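Local atomic coordinates of salt-tolerant glutaminase (Micrococcus luteus, PDB entry 3AGD), a protein that probably catalyses the hydrolysis of L-glutamine to L-glutamate and ammonium, as a salt-tolerant enzyme of the glutaminase family. Residues M1-P4 against I5-Y8; R296-S299 against E300-L304. One frame throughout, in Å; residues are numbered along the deposited sequence.

Contact 1: residues M1-P4 against I5-Y8; sequences MRHP and IPDY
The first torsion of His3 (chi1 -157°) places its ring opposite the backbone N and beside the carbonyl carbon; the imidazole lies beside the start of helix 4-16, turning its ND1 edge to the amide of Ile5. Ile5 N lies in the ring plane, and the bond from Ile5 N to His3 ND1 measures 3.2 Å. Alongside, Ile5 CG1 approaches His3 CE1 to 3.4 Å, its branch running the same way as the ring. Pro6, crossing at about a right angle, sets its CD 3.6 Å from His3 CB. Arg2 bends at chi3 (-50°) and brings NH2 to 2.9 Å from Asp7 OD2. That oxygen stands well out of the guanidinium plane, which makes this a salt bridge of charges alone, on an exposed and poorly ordered arginine; the other carboxylate oxygen, OD1, pairs with Arg431 of the second subunit. Behind the cap the helix starts regularly, Tyr8 N bonding to Pro4 O at 2.9 Å. Leu344 of the second subunit packs on His3 and Pro4, so the chain start belongs to the subunit interface. The arrangement is a helix N-cap, here with a histidine ring nitrogen as the capping acceptor and prolines at the first and third helical positions.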
loop_
_atom_site.group_PDB
_atom_site.type_symbol
_atom_site.label_atom_id
_atom_site.label_comp_id
_atom_site.label_asym_id
_atom_site.label_seq_id
_atom_site.Cartn_x
_atom_site.Cartn_y
_atom_site.Cartn_z
ATOM N N MET A 1 -7.125 -32.905 -0.457
ATOM C CA MET A 1 -6.803 -32.203 0.820
ATOM C C MET A 1 -7.694 -30.980 0.987
ATOM O O MET A 1 -8.333 -30.528 0.033
ATOM C CB MET A 1 -5.347 -31.743 0.822
ATOM C CG MET A 1 -5.041 -30.711 -0.255
ATOM S SD MET A 1 -3.381 -30.038 -0.121
ATOM C CE MET A 1 -3.673 -28.624 0.946
ATOM N N ARG A 2 -7.727 -30.446 2.204
ATOM C CA ARG A 2 -8.521 -29.260 2.492
ATOM C C ARG A 2 -7.605 -28.051 2.646
ATOM O O ARG A 2 -6.531 -28.142 3.243
ATOM C CB ARG A 2 -9.332 -29.448 3.773
ATOM C CG ARG A 2 -10.305 -30.608 3.733
ATOM C CD ARG A 2 -11.462 -30.348 4.674
ATOM N NE ARG A 2 -11.005 -29.960 6.006
ATOM C CZ ARG A 2 -11.800 -29.472 6.952
ATOM N NH1 ARG A 2 -13.096 -29.310 6.713
ATOM N NH2 ARG A 2 -11.300 -29.143 8.136
ATOM N N HIS A 3 -8.038 -26.919 2.102
ATOM C CA HIS A 3 -7.260 -25.689 2.178
ATOM C C HIS A 3 -7.093 -25.312 3.646
ATOM O O HIS A 3 -8.061 -25.289 4.399
ATOM C CB HIS A 3 -7.986 -24.579 1.425
ATOM C CG HIS A 3 -7.088 -23.474 0.968
ATOM N ND1 HIS A 3 -6.410 -22.656 1.844
ATOM C CD2 HIS A 3 -6.741 -23.068 -0.276
ATOM C CE1 HIS A 3 -5.681 -21.792 1.158
ATOM N NE2 HIS A 3 -5.865 -22.022 -0.130
ATOM N N PRO A 4 -5.860 -25.021 4.077
ATOM C CA PRO A 4 -5.645 -24.655 5.481
ATOM C C PRO A 4 -6.231 -23.317 5.952
ATOM O O PRO A 4 -6.563 -23.169 7.129
ATOM C CB PRO A 4 -4.121 -24.710 5.625
ATOM C CG PRO A 4 -3.638 -24.371 4.265
ATOM C CD PRO A 4 -4.578 -25.139 3.363
ATOM N N ILE A 5 -6.367 -22.349 5.050
ATOM C CA ILE A 5 -6.897 -21.045 5.444
ATOM C C ILE A 5 -8.285 -21.106 6.087
ATOM O O ILE A 5 -8.544 -20.408 7.065
ATOM C CB ILE A 5 -6.885 -20.054 4.255
ATOM C CG1 ILE A 5 -5.431 -19.719 3.904
ATOM C CG2 ILE A 5 -7.629 -18.763 4.623
ATOM C CD1 ILE A 5 -5.274 -18.746 2.771
ATOM N N PRO A 6 -9.197 -21.934 5.547
ATOM C CA PRO A 6 -10.533 -22.022 6.148
ATOM C C PRO A 6 -10.441 -22.602 7.562
ATOM O O PRO A 6 -11.233 -22.256 8.440
ATOM C CB PRO A 6 -11.277 -22.951 5.193
ATOM C CG PRO A 6 -10.652 -22.634 3.876
ATOM C CD PRO A 6 -9.179 -22.589 4.229
ATOM N N ASP A 7 -9.472 -23.493 7.768
ATOM C CA ASP A 7 -9.257 -24.112 9.073
ATOM C C ASP A 7 -8.726 -23.059 10.039
ATOM O O ASP A 7 -9.092 -23.032 11.215
ATOM C CB ASP A 7 -8.267 -25.272 8.953
ATOM C CG ASP A 7 -8.886 -26.503 8.307
ATOM O OD1 ASP A 7 -8.137 -27.457 8.008
ATOM O OD2 ASP A 7 -10.120 -26.519 8.106
ATOM N N TYR A 8 -7.853 -22.195 9.531
ATOM C CA TYR A 8 -7.302 -21.117 10.337
ATOM C C TYR A 8 -8.455 -20.243 10.826
ATOM O O TYR A 8 -8.541 -19.902 12.005
ATOM C CB TYR A 8 -6.352 -20.253 9.509
ATOM C CG TYR A 8 -6.088 -18.914 10.156
ATOM C CD1 TYR A 8 -5.155 -18.786 11.184
ATOM C CD2 TYR A 8 -6.836 -17.792 9.801
ATOM C CE1 TYR A 8 -4.979 -17.575 11.846
ATOM C CE2 TYR A 8 -6.669 -16.578 10.458
ATOM C CZ TYR A 8 -5.743 -16.478 11.480
ATOM O OH TYR A 8 -5.605 -15.289 12.156
#

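Contact 2: residues R296-S299 against E300-L304; sequences RRLS and EDFRL
Arg297 and Asp301 face each other one turn apart on the last stretch of helix 289-301, which ends in a Schellman motif with Arg303, of positive phi, as its C-prime residue. The motif is closed by Leu304 N, which reaches back to Ser299 O at 2.9 Å in the carbonyl plane, and by a weak bond from Arg303 N to Glu300 O. The packed side of the turn is apolar. Leu298 and Phe302 run side by side, with Leu298 CD2 4.0 Å from Phe302 CE1, while Leu304 turns back so that its CD1 lies 4.1 Å from Leu298 O. Leu298 continues inward onto Ile41 and Leu43 of strand 40-44, and Phe302 meets the ring of Phe337 of the second subunit. Ser299 is buried too; its OG is hydrogen-bonded to Val253 O and also lies 3.0 Å from Leu304 O, two acceptors for one proton.

The looser side belongs to Glu300 and Arg303, both exposed: Glu300 stretches out, extended beyond CG, and the CB of Arg303 is directed away from 296-299. Arg297 and Asp301 form a separate, partly exposed polar pair flanked by helix 4-16, whose Leu12 and Leu16 touch Arg297. Bends at chi2 and chi3 (-69° and -71°) bring the NE edge of the guanidinium to the Asp301 carboxylate, which stands steeply to it, the planes 79° apart. The far end of Arg297 is held by Glu15 through NH1, and Tyr8 OH probably also bonds to Asp301 OD2. Water 1 bridges the pair at the guanidinium edge, accepting from Arg297 NH2 at 3.2 Å and giving a weak bond to Asp301 OD2. The direct link is Arg297 NE to Asp301 OD2, 3.0 Å, met on the syn side of the carboxylate.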
loop_
_atom_site.group_PDB
_atom_site.type_symbol
_atom_site.label_atom_id
_atom_site.label_comp_id
_atom_site.label_asym_id
_atom_site.label_seq_id
_atom_site.Cartn_x
_atom_site.Cartn_y
_atom_site.Cartn_z
ATOM N N ARG A 296 -7.404 -7.430 13.444
ATOM C CA ARG A 296 -6.087 -7.256 14.053
ATOM C C ARG A 296 -5.332 -8.583 13.999
ATOM O O ARG A 296 -4.136 -8.613 13.713
ATOM C CB ARG A 296 -6.217 -6.794 15.510
ATOM C CG ARG A 296 -6.791 -5.386 15.683
ATOM C CD ARG A 296 -6.839 -5.002 17.156
ATOM N NE ARG A 296 -7.554 -3.750 17.407
ATOM C CZ ARG A 296 -7.073 -2.533 17.160
ATOM N NH1 ARG A 296 -5.861 -2.374 16.645
ATOM N NH2 ARG A 296 -7.810 -1.468 17.444
ATOM N N ARG A 297 -6.036 -9.682 14.264
ATOM C CA ARG A 297 -5.418 -11.004 14.229
ATOM C C ARG A 297 -5.053 -11.424 12.803
ATOM O O ARG A 297 -4.018 -12.051 12.587
ATOM C CB ARG A 297 -6.346 -12.049 14.863
ATOM C CG ARG A 297 -6.313 -12.072 16.388
ATOM C CD ARG A 297 -4.970 -12.599 16.906
ATOM N NE ARG A 297 -4.788 -14.035 16.672
ATOM C CZ ARG A 297 -5.290 -14.993 17.449
ATOM N NH1 ARG A 297 -6.008 -14.679 18.519
ATOM N NH2 ARG A 297 -5.079 -16.271 17.154
ATOM N N LEU A 298 -5.897 -11.088 11.830
ATOM C CA LEU A 298 -5.604 -11.442 10.443
ATOM C C LEU A 298 -4.324 -10.737 10.007
ATOM O O LEU A 298 -3.469 -11.326 9.348
ATOM C CB LEU A 298 -6.754 -11.030 9.523
ATOM C CG LEU A 298 -8.036 -11.862 9.577
ATOM C CD1 LEU A 298 -9.085 -11.243 8.667
ATOM C CD2 LEU A 298 -7.738 -13.286 9.146
ATOM N N SER A 299 -4.201 -9.470 10.386
ATOM C CA SER A 299 -3.026 -8.676 10.049
ATOM C C SER A 299 -1.764 -9.249 10.697
ATOM O O SER A 299 -0.726 -9.387 10.040
ATOM C CB SER A 299 -3.223 -7.225 10.499
ATOM O OG SER A 299 -1.994 -6.514 10.478
ATOM N N GLU A 300 -1.852 -9.587 11.980
ATOM C CA GLU A 300 -0.700 -10.130 12.691
ATOM C C GLU A 300 -0.332 -11.571 12.339
ATOM O O GLU A 300 0.840 -11.871 12.114
ATOM C CB GLU A 300 -0.901 -10.033 14.204
ATOM C CG GLU A 300 0.264 -10.626 14.984
ATOM C CD GLU A 300 0.130 -10.445 16.480
ATOM O OE1 GLU A 300 -0.918 -10.838 17.039
ATOM O OE2 GLU A 300 1.081 -9.914 17.098
ATOM N N ASP A 301 -1.321 -12.459 12.300
ATOM C CA ASP A 301 -1.063 -13.864 12.001
ATOM C C ASP A 301 -0.566 -14.115 10.585
ATOM O O ASP A 301 0.282 -14.975 10.362
ATOM C CB ASP A 301 -2.322 -14.700 12.241
ATOM C CG ASP A 301 -2.726 -14.730 13.694
ATOM O OD1 ASP A 301 -1.844 -14.504 14.547
ATOM O OD2 ASP A 301 -3.915 -14.993 13.985
ATOM N N PHE A 302 -1.101 -13.372 9.628
ATOM C CA PHE A 302 -0.709 -13.534 8.238
ATOM C C PHE A 302 0.283 -12.461 7.803
ATOM O O PHE A 302 0.708 -12.430 6.646
ATOM C CB PHE A 302 -1.957 -13.488 7.350
ATOM C CG PHE A 302 -2.837 -14.705 7.472
ATOM C CD1 PHE A 302 -4.222 -14.590 7.369
ATOM C CD2 PHE A 302 -2.282 -15.971 7.642
ATOM C CE1 PHE A 302 -5.044 -15.721 7.432
ATOM C CE2 PHE A 302 -3.096 -17.112 7.705
ATOM C CZ PHE A 302 -4.476 -16.985 7.598
ATOM N N ARG A 303 0.662 -11.598 8.740
ATOM C CA ARG A 303 1.584 -10.500 8.461
ATOM C C ARG A 303 1.141 -9.727 7.223
ATOM O O ARG A 303 1.908 -9.528 6.278
ATOM C CB ARG A 303 3.008 -11.028 8.287
ATOM C CG ARG A 303 3.552 -11.687 9.542
ATOM C CD ARG A 303 3.692 -10.684 10.680
ATOM N NE ARG A 303 3.873 -11.344 11.972
ATOM C CZ ARG A 303 4.356 -10.745 13.057
ATOM N NH1 ARG A 303 4.482 -11.423 14.192
ATOM N NH2 ARG A 303 4.730 -9.475 13.005
ATOM N N LEU A 304 -0.120 -9.309 7.245
ATOM C CA LEU A 304 -0.714 -8.540 6.166
ATOM C C LEU A 304 -0.656 -7.065 6.558
ATOM O O LEU A 304 -0.853 -6.713 7.722
ATOM C CB LEU A 304 -2.167 -8.976 5.949
ATOM C CG LEU A 304 -2.348 -10.359 5.317
ATOM C CD1 LEU A 304 -3.809 -10.772 5.343
ATOM C CD2 LEU A 304 -1.842 -10.321 3.881
HETATM O O HOH W 1 -3.680 -18.186 15.005
#

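Contact 1 opens the chain and contact 2 follows almost 290 residues later, yet their centres lie about 16 Å apart, on the same side of the chain's centre. One is the start of helix 4-16, the other the end of helix 289-301. Tyr8 joins them: its OH comes to 2.5 Å from Asp301 OD2, and Tyr8 CD2 packs 3.3 Å from Phe302 CZ. The two helices thus meet beside the antiparallel sheet, near its strands 40-44 and 50-54. Both contacts also touch the second subunit, so the N-cap of helix 4-16 and the Schellman motif at the end of helix 289-301 together form part of the surface on which the subunits associate.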